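Local coordinates for protein ALDH21) (PDB 5MZ5) that oxidises succinic semialdehyde to succinate with NADP(+) as coenzyme, as a tetrameric member of the aldehyde dehydrogenase family, at residues M323-V328 and N436-G441; E335-F340 and V400-P405; S366-I371 and A394-T399; V379-K384 and I406-R411. One frame throughout, in Å; residues are numbered along the deposited sequence.

Overall arrangement
All four lie in the catalytic domain of the aldehyde dehydrogenase fold, around the mixed sheet containing strands 323-329, 395-402 and 419-425. Interaction 1 closes the longest loop, with the others nested inside. Interactions 2 and 3 share strand 395-402, with 394-399 preceding 400-405; their centres are about 19 Å apart, and interaction 3 is nested within interaction 2. The segments of interaction 4 alternate along the chain with those of both; its centre is about 14 Å from those of interactions 1 and 2, which it touches. Interactions 1 to 3 bring a loop and helices 333-345 and 365-380 against the sheet, while interaction 4 joins the end of helix 365-380 to the start of helix 409-412.

Interaction 1: residues M323-V328 and N436-G441; sequences MQRLYV and NNTHYG
Arg-325 and Thr-438 meet in a small van der Waals contact between strand 323-329 of the catalytic-domain sheet and the loop that follows helix 428-435. The guanidinium NH1 of Arg-325 lies 3.5 Å from the methyl CG2 of Thr-438, the two side chains crossing at a slant. No hydrogen bond spans the two segments; the polar bonds of both residues go to other partners. With CG anti to its own carbonyl carbon (chi1 -57°) and a bend at chi3, Arg-325 brings its guanidinium to the C-terminal end of helix 428-435, where NH1 binds the carbonyl of Cys-435 and NH2 that of Glu-434. NH2 also donates to Tyr-327 OH at 2.9 Å, along a line tilted 21° from the guanidinium plane, and NE is held by Asn-289. Thr-438 keeps its hydroxyl for its own loop: OG1 accepts from the backbone N of Tyr-440 at 3.3 Å, an ST turn that leaves the methyl to face the arginine. The carbonyl of Asn-437 is bound by Arg-411, whose guanidinium lies close by. A leucine in place of Arg-325 would probably leave the Glu-434 and Cys-435 carbonyls and the Tyr-327 hydroxyl without their donor, and the loop less firmly placed. The chemistry thus implies two like charges at the carbonyl end of a helix, probably offset by the carbonyls of Glu-434, Cys-435 and Asn-437.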
# COMPACT_ATOMS: atom_id res chain seq x y z
N MET A 323 12.68 -27.08 -15.72
CA MET A 323 13.40 -27.72 -14.61
C MET A 323 14.56 -28.54 -15.21
O MET A 323 14.36 -29.64 -15.74
CB MET A 323 12.47 -28.57 -13.74
CG MET A 323 13.15 -29.24 -12.55
SD MET A 323 12.09 -30.56 -11.88
CE MET A 323 12.38 -31.85 -13.11
N GLN A 324 15.76 -27.96 -15.17
CA GLN A 324 16.95 -28.58 -15.75
C GLN A 324 17.66 -29.52 -14.77
O GLN A 324 18.25 -30.49 -15.20
CB GLN A 324 17.92 -27.49 -16.25
CG GLN A 324 19.01 -28.03 -17.17
CD GLN A 324 19.86 -26.91 -17.72
OE1 GLN A 324 19.35 -25.91 -18.24
NE2 GLN A 324 21.17 -27.04 -17.61
N ARG A 325 17.60 -29.20 -13.46
CA ARG A 325 18.30 -29.97 -12.42
C ARG A 325 17.34 -30.45 -11.33
O ARG A 325 16.53 -29.66 -10.82
CB ARG A 325 19.45 -29.15 -11.80
CG ARG A 325 20.49 -28.65 -12.81
CD ARG A 325 21.52 -27.76 -12.15
NE ARG A 325 20.99 -26.43 -11.79
CZ ARG A 325 21.24 -25.82 -10.64
NH1 ARG A 325 20.78 -24.59 -10.43
NH2 ARG A 325 21.96 -26.41 -9.70
N LEU A 326 17.42 -31.75 -11.02
CA LEU A 326 16.56 -32.38 -10.04
C LEU A 326 17.40 -33.01 -8.93
O LEU A 326 18.20 -33.91 -9.21
CB LEU A 326 15.65 -33.41 -10.74
CG LEU A 326 14.64 -34.21 -9.90
CD1 LEU A 326 13.82 -33.30 -8.94
CD2 LEU A 326 13.75 -35.05 -10.81
N TYR A 327 17.21 -32.52 -7.69
CA TYR A 327 17.91 -32.96 -6.47
C TYR A 327 16.93 -33.70 -5.59
O TYR A 327 15.93 -33.14 -5.15
CB TYR A 327 18.53 -31.74 -5.74
CG TYR A 327 19.55 -31.03 -6.60
CD1 TYR A 327 20.88 -31.46 -6.66
CD2 TYR A 327 19.17 -29.96 -7.41
CE1 TYR A 327 21.80 -30.85 -7.51
CE2 TYR A 327 20.09 -29.34 -8.27
CZ TYR A 327 21.40 -29.79 -8.31
OH TYR A 327 22.29 -29.19 -9.16
N VAL A 328 17.15 -35.01 -5.43
CA VAL A 328 16.26 -35.87 -4.65
C VAL A 328 16.99 -36.43 -3.43
O VAL A 328 18.12 -36.91 -3.55
CB VAL A 328 15.67 -37.00 -5.54
CG1 VAL A 328 14.71 -37.88 -4.74
CG2 VAL A 328 14.98 -36.42 -6.78
N ASN A 436 21.87 -23.13 -5.79
CA ASN A 436 22.48 -21.82 -5.97
C ASN A 436 23.77 -21.86 -6.74
O ASN A 436 24.24 -20.79 -7.15
CB ASN A 436 22.71 -21.13 -4.60
CG ASN A 436 21.43 -20.75 -3.90
OD1 ASN A 436 20.37 -20.59 -4.52
ND2 ASN A 436 21.52 -20.55 -2.60
N ASN A 437 24.36 -23.07 -6.94
CA ASN A 437 25.63 -23.27 -7.64
C ASN A 437 25.43 -23.19 -9.17
O ASN A 437 25.53 -24.18 -9.90
CB ASN A 437 26.32 -24.59 -7.19
CG ASN A 437 27.74 -24.72 -7.67
OD1 ASN A 437 28.34 -23.77 -8.16
ND2 ASN A 437 28.32 -25.92 -7.54
N THR A 438 25.12 -21.96 -9.62
CA THR A 438 24.81 -21.62 -11.00
C THR A 438 24.99 -20.11 -11.20
O THR A 438 24.94 -19.36 -10.22
CB THR A 438 23.35 -22.07 -11.35
OG1 THR A 438 23.05 -21.72 -12.70
CG2 THR A 438 22.29 -21.46 -10.42
N HIS A 439 25.17 -19.68 -12.45
CA HIS A 439 25.31 -18.27 -12.80
C HIS A 439 23.96 -17.67 -13.20
O HIS A 439 23.86 -16.47 -13.45
CB HIS A 439 26.42 -18.03 -13.84
CG HIS A 439 26.26 -18.75 -15.15
ND1 HIS A 439 25.71 -18.12 -16.27
CD2 HIS A 439 26.69 -19.98 -15.52
CE1 HIS A 439 25.81 -18.99 -17.27
NE2 HIS A 439 26.38 -20.13 -16.86
N TYR A 440 22.90 -18.49 -13.16
CA TYR A 440 21.51 -18.06 -13.40
C TYR A 440 20.81 -17.91 -12.04
O TYR A 440 21.38 -18.28 -11.01
CB TYR A 440 20.79 -19.09 -14.28
CG TYR A 440 21.45 -19.35 -15.62
CD1 TYR A 440 21.19 -18.54 -16.73
CD2 TYR A 440 22.32 -20.42 -15.80
CE1 TYR A 440 21.77 -18.80 -17.97
CE2 TYR A 440 22.90 -20.70 -17.04
CZ TYR A 440 22.62 -19.88 -18.12
OH TYR A 440 23.22 -20.15 -19.34
N GLY A 441 19.60 -17.36 -12.03
CA GLY A 441 18.83 -17.17 -10.80
C GLY A 441 17.40 -16.76 -11.04
O GLY A 441 16.94 -15.78 -10.47

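Interaction 2: residues E335-F340 and V400-P405; sequences EVKEGF and VIEDVP
Lys-337 and Phe-340, one turn apart on helix 333-345, reach Glu-402 and Val-400 on strand 395-402, a helix-on-sheet contact of the alpha/beta catalytic domain. The polar half is a salt bridge: Lys-337 NZ donates to Glu-402 OE2 at 3.0 Å, approaching the syn lone pair of that oxygen. A bend at chi3 (82°) lays the end of the lysine across the carboxylate, and its CD also comes within 3.3 Å of OE2. The same OE2 hydrogen-bonds to the hydroxyl of Tyr-333, so two groups from the helix share one oxygen. Backbone bonds join Val-400 and Glu-402 to Leu-386 and Lys-384 on one neighbouring strand, and Ile-401 to Val-420 and Leu-422 on another. Ile-401 turns its side chain to helix 365-380, so the strand is covered by a different helix through each set of side chains. A methionine in place of Lys-337 would probably leave the buried Glu-402 carboxylate without its countercharge, with Tyr-333 as its remaining partner from this helix. The apolar half is of similar size, with CE2 of the Phe-340 ring 3.7 Å from CG2 of Val-400.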
# COMPACT_ATOMS: atom_id res chain seq x y z
N GLU A 335 13.09 -44.62 -5.59
CA GLU A 335 11.66 -44.58 -5.88
C GLU A 335 11.32 -43.46 -6.89
O GLU A 335 10.58 -43.71 -7.84
CB GLU A 335 10.86 -44.45 -4.58
CG GLU A 335 9.37 -44.69 -4.77
CD GLU A 335 8.51 -44.68 -3.52
OE1 GLU A 335 8.92 -44.07 -2.51
OE2 GLU A 335 7.41 -45.27 -3.57
N VAL A 336 11.88 -42.25 -6.69
CA VAL A 336 11.68 -41.09 -7.56
C VAL A 336 12.26 -41.37 -8.95
O VAL A 336 11.54 -41.22 -9.93
CB VAL A 336 12.19 -39.75 -6.93
CG1 VAL A 336 12.13 -38.59 -7.93
CG2 VAL A 336 11.38 -39.41 -5.68
N LYS A 337 13.53 -41.80 -9.03
CA LYS A 337 14.21 -42.13 -10.29
C LYS A 337 13.39 -43.14 -11.11
O LYS A 337 13.16 -42.93 -12.30
CB LYS A 337 15.64 -42.66 -10.00
CG LYS A 337 16.42 -43.08 -11.25
CD LYS A 337 17.89 -43.28 -10.96
CE LYS A 337 18.24 -44.61 -10.36
NZ LYS A 337 19.71 -44.88 -10.41
N GLU A 338 12.93 -44.23 -10.47
CA GLU A 338 12.13 -45.27 -11.10
C GLU A 338 10.82 -44.68 -11.69
O GLU A 338 10.56 -44.85 -12.89
CB GLU A 338 11.87 -46.39 -10.09
CG GLU A 338 11.19 -47.62 -10.64
CD GLU A 338 10.66 -48.53 -9.56
OE1 GLU A 338 9.72 -48.11 -8.84
OE2 GLU A 338 11.17 -49.67 -9.42
N GLY A 339 10.04 -44.00 -10.85
CA GLY A 339 8.78 -43.39 -11.24
C GLY A 339 8.92 -42.30 -12.29
O GLY A 339 8.13 -42.24 -13.23
N PHE A 340 9.94 -41.43 -12.13
CA PHE A 340 10.24 -40.34 -13.04
C PHE A 340 10.65 -40.85 -14.42
O PHE A 340 10.03 -40.44 -15.41
CB PHE A 340 11.29 -39.37 -12.45
CG PHE A 340 11.58 -38.11 -13.24
CD1 PHE A 340 10.62 -37.10 -13.36
CD2 PHE A 340 12.83 -37.90 -13.81
CE1 PHE A 340 10.90 -35.94 -14.08
CE2 PHE A 340 13.11 -36.72 -14.50
CZ PHE A 340 12.14 -35.75 -14.64
N VAL A 400 17.00 -37.96 -19.47
CA VAL A 400 17.38 -37.90 -18.05
C VAL A 400 18.81 -38.43 -17.92
O VAL A 400 19.11 -39.53 -18.36
CB VAL A 400 16.41 -38.62 -17.07
CG1 VAL A 400 16.81 -38.35 -15.61
CG2 VAL A 400 14.96 -38.20 -17.31
N ILE A 401 19.70 -37.61 -17.36
CA ILE A 401 21.11 -37.97 -17.15
C ILE A 401 21.44 -37.80 -15.67
O ILE A 401 21.15 -36.76 -15.08
CB ILE A 401 22.12 -37.21 -18.06
CG1 ILE A 401 21.50 -36.77 -19.42
CG2 ILE A 401 23.40 -38.06 -18.25
CD1 ILE A 401 22.34 -35.77 -20.24
N GLU A 402 22.06 -38.81 -15.10
CA GLU A 402 22.45 -38.89 -13.71
C GLU A 402 23.94 -38.55 -13.51
O GLU A 402 24.78 -38.94 -14.32
CB GLU A 402 22.14 -40.32 -13.22
CG GLU A 402 22.55 -40.66 -11.80
CD GLU A 402 22.18 -42.09 -11.48
OE1 GLU A 402 22.92 -43.02 -11.87
OE2 GLU A 402 21.07 -42.29 -10.92
N ASP A 403 24.23 -37.78 -12.44
CA ASP A 403 25.58 -37.37 -11.99
C ASP A 403 26.45 -36.71 -13.08
O ASP A 403 27.61 -37.09 -13.28
CB ASP A 403 26.31 -38.55 -11.31
CG ASP A 403 25.58 -39.10 -10.09
OD1 ASP A 403 24.86 -38.31 -9.41
OD2 ASP A 403 25.70 -40.33 -9.83
N VAL A 404 25.90 -35.70 -13.75
CA VAL A 404 26.63 -34.93 -14.76
C VAL A 404 27.59 -33.97 -14.00
O VAL A 404 27.12 -33.22 -13.13
CB VAL A 404 25.68 -34.20 -15.73
CG1 VAL A 404 26.44 -33.23 -16.63
CG2 VAL A 404 24.89 -35.20 -16.57
N PRO A 405 28.92 -34.00 -14.28
CA PRO A 405 29.83 -33.10 -13.55
C PRO A 405 29.64 -31.62 -13.90
O PRO A 405 29.11 -31.28 -14.96
CB PRO A 405 31.23 -33.62 -13.92
CG PRO A 405 31.04 -34.28 -15.22
CD PRO A 405 29.65 -34.86 -15.23

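Interaction 3: residues S366-I371 and A394-T399; sequences SAAKGI and AFIEPT
Ile-396 on strand 395-402 packs against Ala-368 and Ile-371 of helix 365-380, one turn of the helix apart, in a buried join, apolar in its side chains, between helix and sheet of the catalytic domain. The isoleucine is worth following outward. Its CB points toward the helix and sends out two branches. CG2, anti to the backbone N, meets the CG2 of Ile-371 at 3.9 Å, methyl against methyl. CG1 takes the other direction and lies over Ala-368, 3.9 Å from its CB and 3.7 Å from its carbonyl O. A turn of -74° at chi2 then folds CD1 in against the helix, where it comes closest of all, 3.2 Å from the same carbonyl O of Ala-368. That is a tight fit between methyl and helix backbone, and there is no hydrogen bond in it. Beside it, the methyl of Ala-368 rests against the chain of Ala-394, its CB 3.4 Å from Ala-394 O, and the two alpha carbons are only 5.2 Å apart. Around the contact, Arg-391 lies against both Ala-368 and Ile-396, while Ile-371 also packs on Met-362 and on Val-419 of the next strand. Every touch across this join is carbon against carbon or carbon against carbonyl oxygen; with no hydrogen bond across it, the contact probably rests on close fit and burial of apolar surface, and the small Ala-368 side chain probably allows its backbone to come so near Ala-394.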
# COMPACT_ATOMS: atom_id res chain seq x y z
N SER A 366 19.25 -27.38 -35.93
CA SER A 366 20.48 -26.84 -35.36
C SER A 366 20.36 -26.77 -33.81
O SER A 366 21.31 -27.13 -33.10
CB SER A 366 20.80 -25.48 -35.97
OG SER A 366 21.61 -24.66 -35.14
N ALA A 367 19.19 -26.34 -33.31
CA ALA A 367 18.91 -26.27 -31.87
C ALA A 367 18.97 -27.71 -31.30
O ALA A 367 19.66 -27.94 -30.30
CB ALA A 367 17.53 -25.64 -31.61
N ALA A 368 18.31 -28.68 -31.99
CA ALA A 368 18.29 -30.10 -31.63
C ALA A 368 19.71 -30.72 -31.63
O ALA A 368 20.05 -31.43 -30.68
CB ALA A 368 17.38 -30.87 -32.58
N LYS A 369 20.54 -30.42 -32.67
CA LYS A 369 21.93 -30.89 -32.79
C LYS A 369 22.78 -30.41 -31.62
O LYS A 369 23.57 -31.19 -31.10
CB LYS A 369 22.56 -30.45 -34.13
CG LYS A 369 22.09 -31.24 -35.35
CD LYS A 369 22.72 -30.67 -36.61
CE LYS A 369 22.20 -31.31 -37.87
NZ LYS A 369 22.93 -30.84 -39.08
N GLY A 370 22.58 -29.15 -31.21
CA GLY A 370 23.25 -28.52 -30.07
C GLY A 370 22.96 -29.24 -28.77
O GLY A 370 23.88 -29.52 -27.99
N ILE A 371 21.67 -29.58 -28.53
CA ILE A 371 21.21 -30.32 -27.34
C ILE A 371 21.82 -31.74 -27.34
O ILE A 371 22.38 -32.16 -26.33
CB ILE A 371 19.65 -30.33 -27.25
CG1 ILE A 371 19.11 -28.91 -27.00
CG2 ILE A 371 19.17 -31.30 -26.18
CD1 ILE A 371 17.69 -28.63 -27.58
N ALA A 394 14.64 -32.43 -35.99
CA ALA A 394 14.52 -31.36 -34.99
C ALA A 394 14.01 -31.90 -33.64
O ALA A 394 13.97 -31.16 -32.65
CB ALA A 394 13.62 -30.24 -35.51
N PHE A 395 13.65 -33.19 -33.59
CA PHE A 395 13.16 -33.86 -32.39
C PHE A 395 14.30 -34.40 -31.52
O PHE A 395 15.24 -35.01 -32.02
CB PHE A 395 12.22 -35.02 -32.75
CG PHE A 395 10.84 -34.60 -33.19
CD1 PHE A 395 9.83 -34.39 -32.25
CD2 PHE A 395 10.53 -34.44 -34.53
CE1 PHE A 395 8.54 -34.02 -32.66
CE2 PHE A 395 9.24 -34.06 -34.94
CZ PHE A 395 8.26 -33.85 -34.00
N ILE A 396 14.20 -34.16 -30.20
CA ILE A 396 15.10 -34.66 -29.17
C ILE A 396 14.22 -35.45 -28.24
O ILE A 396 13.22 -34.92 -27.74
CB ILE A 396 15.89 -33.53 -28.41
CG1 ILE A 396 16.99 -32.90 -29.29
CG2 ILE A 396 16.50 -34.03 -27.08
CD1 ILE A 396 18.31 -33.83 -29.51
N GLU A 397 14.58 -36.71 -27.99
CA GLU A 397 13.86 -37.57 -27.06
C GLU A 397 13.91 -36.97 -25.64
O GLU A 397 14.93 -36.37 -25.28
CB GLU A 397 14.50 -38.96 -27.03
CG GLU A 397 14.14 -39.82 -28.21
CD GLU A 397 14.83 -41.17 -28.25
OE1 GLU A 397 14.33 -42.06 -28.97
OE2 GLU A 397 15.86 -41.35 -27.57
N PRO A 398 12.83 -37.10 -24.82
CA PRO A 398 12.93 -36.61 -23.43
C PRO A 398 14.05 -37.41 -22.73
O PRO A 398 14.09 -38.64 -22.80
CB PRO A 398 11.53 -36.85 -22.85
CG PRO A 398 10.90 -37.85 -23.74
CD PRO A 398 11.56 -37.81 -25.08
N THR A 399 15.04 -36.68 -22.22
CA THR A 399 16.27 -37.23 -21.67
C THR A 399 16.43 -36.97 -20.18
O THR A 399 16.08 -35.90 -19.70
CB THR A 399 17.46 -36.63 -22.46
OG1 THR A 399 17.24 -36.78 -23.86
CG2 THR A 399 18.80 -37.24 -22.08

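Interaction 4: residues V379-K384 and I406-R411; sequences VAKGGK and IEANAR
Lys-381 and Ala-408 come together where one helix ends and another begins, their alpha carbons 6.8 Å apart: Gly-382 closes helix 365-380 with a Schellman motif at a positive phi of 115°, and Ala-408 is the N-cap residue of helix 409-412. The touch is made by the long aliphatic run of the lysine. Its CD lies 3.8 Å from both CA and CB of Ala-408, and the next carbon, CE, is 4.0 Å from CG of Glu-407. The ammonium group bends off at chi4 (74°) toward Glu-377, one turn back, on helix 365-380, and forms a salt bridge there. Glu-407 meets the lysine's carbons through its CG; its carboxylate stays apart, OE1 6.9 Å from Lys-381 NZ. Glu-377 has a second partner in Asn-409 ND2, so one carboxylate links the end of the first helix to the start of the second. Lys-381 and Glu-407 are exposed, while Ala-408 is buried. The contact lies between the C-terminal end of helix 365-380, strand 384-387 that follows it, and the short helix 409-412 leading on to strand 419-425.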
# COMPACT_ATOMS: atom_id res chain seq x y z
N VAL A 379 27.59 -37.39 -21.07
CA VAL A 379 27.84 -38.82 -20.89
C VAL A 379 29.36 -39.12 -21.00
O VAL A 379 29.87 -39.94 -20.23
CB VAL A 379 26.95 -39.76 -21.78
CG1 VAL A 379 25.46 -39.42 -21.69
CG2 VAL A 379 27.42 -39.85 -23.22
N ALA A 380 30.09 -38.40 -21.90
CA ALA A 380 31.55 -38.54 -22.10
C ALA A 380 32.33 -38.11 -20.84
O ALA A 380 33.35 -38.70 -20.51
CB ALA A 380 32.01 -37.72 -23.30
N LYS A 381 31.80 -37.11 -20.11
CA LYS A 381 32.37 -36.57 -18.89
C LYS A 381 32.00 -37.37 -17.62
O LYS A 381 32.40 -36.97 -16.51
CB LYS A 381 32.01 -35.08 -18.76
CG LYS A 381 32.85 -34.19 -19.65
CD LYS A 381 32.63 -32.72 -19.33
CE LYS A 381 33.74 -31.85 -19.87
NZ LYS A 381 33.66 -31.69 -21.35
N GLY A 382 31.27 -38.48 -17.77
CA GLY A 382 30.89 -39.32 -16.64
C GLY A 382 29.41 -39.44 -16.30
O GLY A 382 29.04 -40.23 -15.43
N GLY A 383 28.55 -38.66 -16.98
CA GLY A 383 27.11 -38.72 -16.77
C GLY A 383 26.49 -40.04 -17.21
O GLY A 383 26.88 -40.59 -18.25
N LYS A 384 25.54 -40.56 -16.43
CA LYS A 384 24.88 -41.82 -16.76
C LYS A 384 23.52 -41.56 -17.41
O LYS A 384 22.61 -41.02 -16.76
CB LYS A 384 24.76 -42.74 -15.52
CG LYS A 384 24.22 -44.13 -15.84
CD LYS A 384 23.78 -44.87 -14.57
CE LYS A 384 22.96 -46.09 -14.88
NZ LYS A 384 22.22 -46.57 -13.68
N ILE A 406 30.06 -30.74 -12.98
CA ILE A 406 29.96 -29.28 -13.05
C ILE A 406 30.63 -28.69 -14.32
O ILE A 406 30.18 -27.66 -14.81
CB ILE A 406 30.48 -28.65 -11.71
CG1 ILE A 406 30.04 -27.18 -11.56
CG2 ILE A 406 32.01 -28.80 -11.51
CD1 ILE A 406 28.68 -26.98 -10.89
N GLU A 407 31.69 -29.33 -14.84
CA GLU A 407 32.42 -28.84 -16.02
C GLU A 407 31.64 -29.05 -17.34
O GLU A 407 31.88 -28.31 -18.29
CB GLU A 407 33.86 -29.41 -16.09
CG GLU A 407 33.97 -30.93 -16.02
CD GLU A 407 34.06 -31.57 -14.64
OE1 GLU A 407 34.43 -32.76 -14.58
OE2 GLU A 407 33.76 -30.89 -13.63
N ALA A 408 30.69 -30.03 -17.38
CA ALA A 408 29.87 -30.27 -18.58
C ALA A 408 28.91 -29.11 -18.88
O ALA A 408 28.32 -28.55 -17.95
CB ALA A 408 29.09 -31.57 -18.44
N ASN A 409 28.78 -28.75 -20.18
CA ASN A 409 27.91 -27.67 -20.66
C ASN A 409 26.45 -27.87 -20.26
O ASN A 409 25.77 -26.88 -19.96
CB ASN A 409 28.00 -27.51 -22.16
CG ASN A 409 29.23 -26.78 -22.62
OD1 ASN A 409 29.58 -25.72 -22.11
ND2 ASN A 409 29.89 -27.32 -23.63
N ALA A 410 25.98 -29.14 -20.23
CA ALA A 410 24.62 -29.51 -19.84
C ALA A 410 24.34 -29.09 -18.39
O ALA A 410 23.21 -28.75 -18.07
CB ALA A 410 24.41 -31.00 -20.02
N ARG A 411 25.38 -29.06 -17.53
CA ARG A 411 25.25 -28.66 -16.13
C ARG A 411 25.45 -27.15 -15.90
O ARG A 411 24.69 -26.52 -15.17
CB ARG A 411 26.18 -29.52 -15.23
CG ARG A 411 26.25 -29.12 -13.74
CD ARG A 411 24.89 -29.03 -13.02
NE ARG A 411 25.03 -28.59 -11.63
CZ ARG A 411 25.14 -27.32 -11.25
NH1 ARG A 411 25.09 -26.34 -12.14
NH2 ARG A 411 25.29 -27.02 -9.96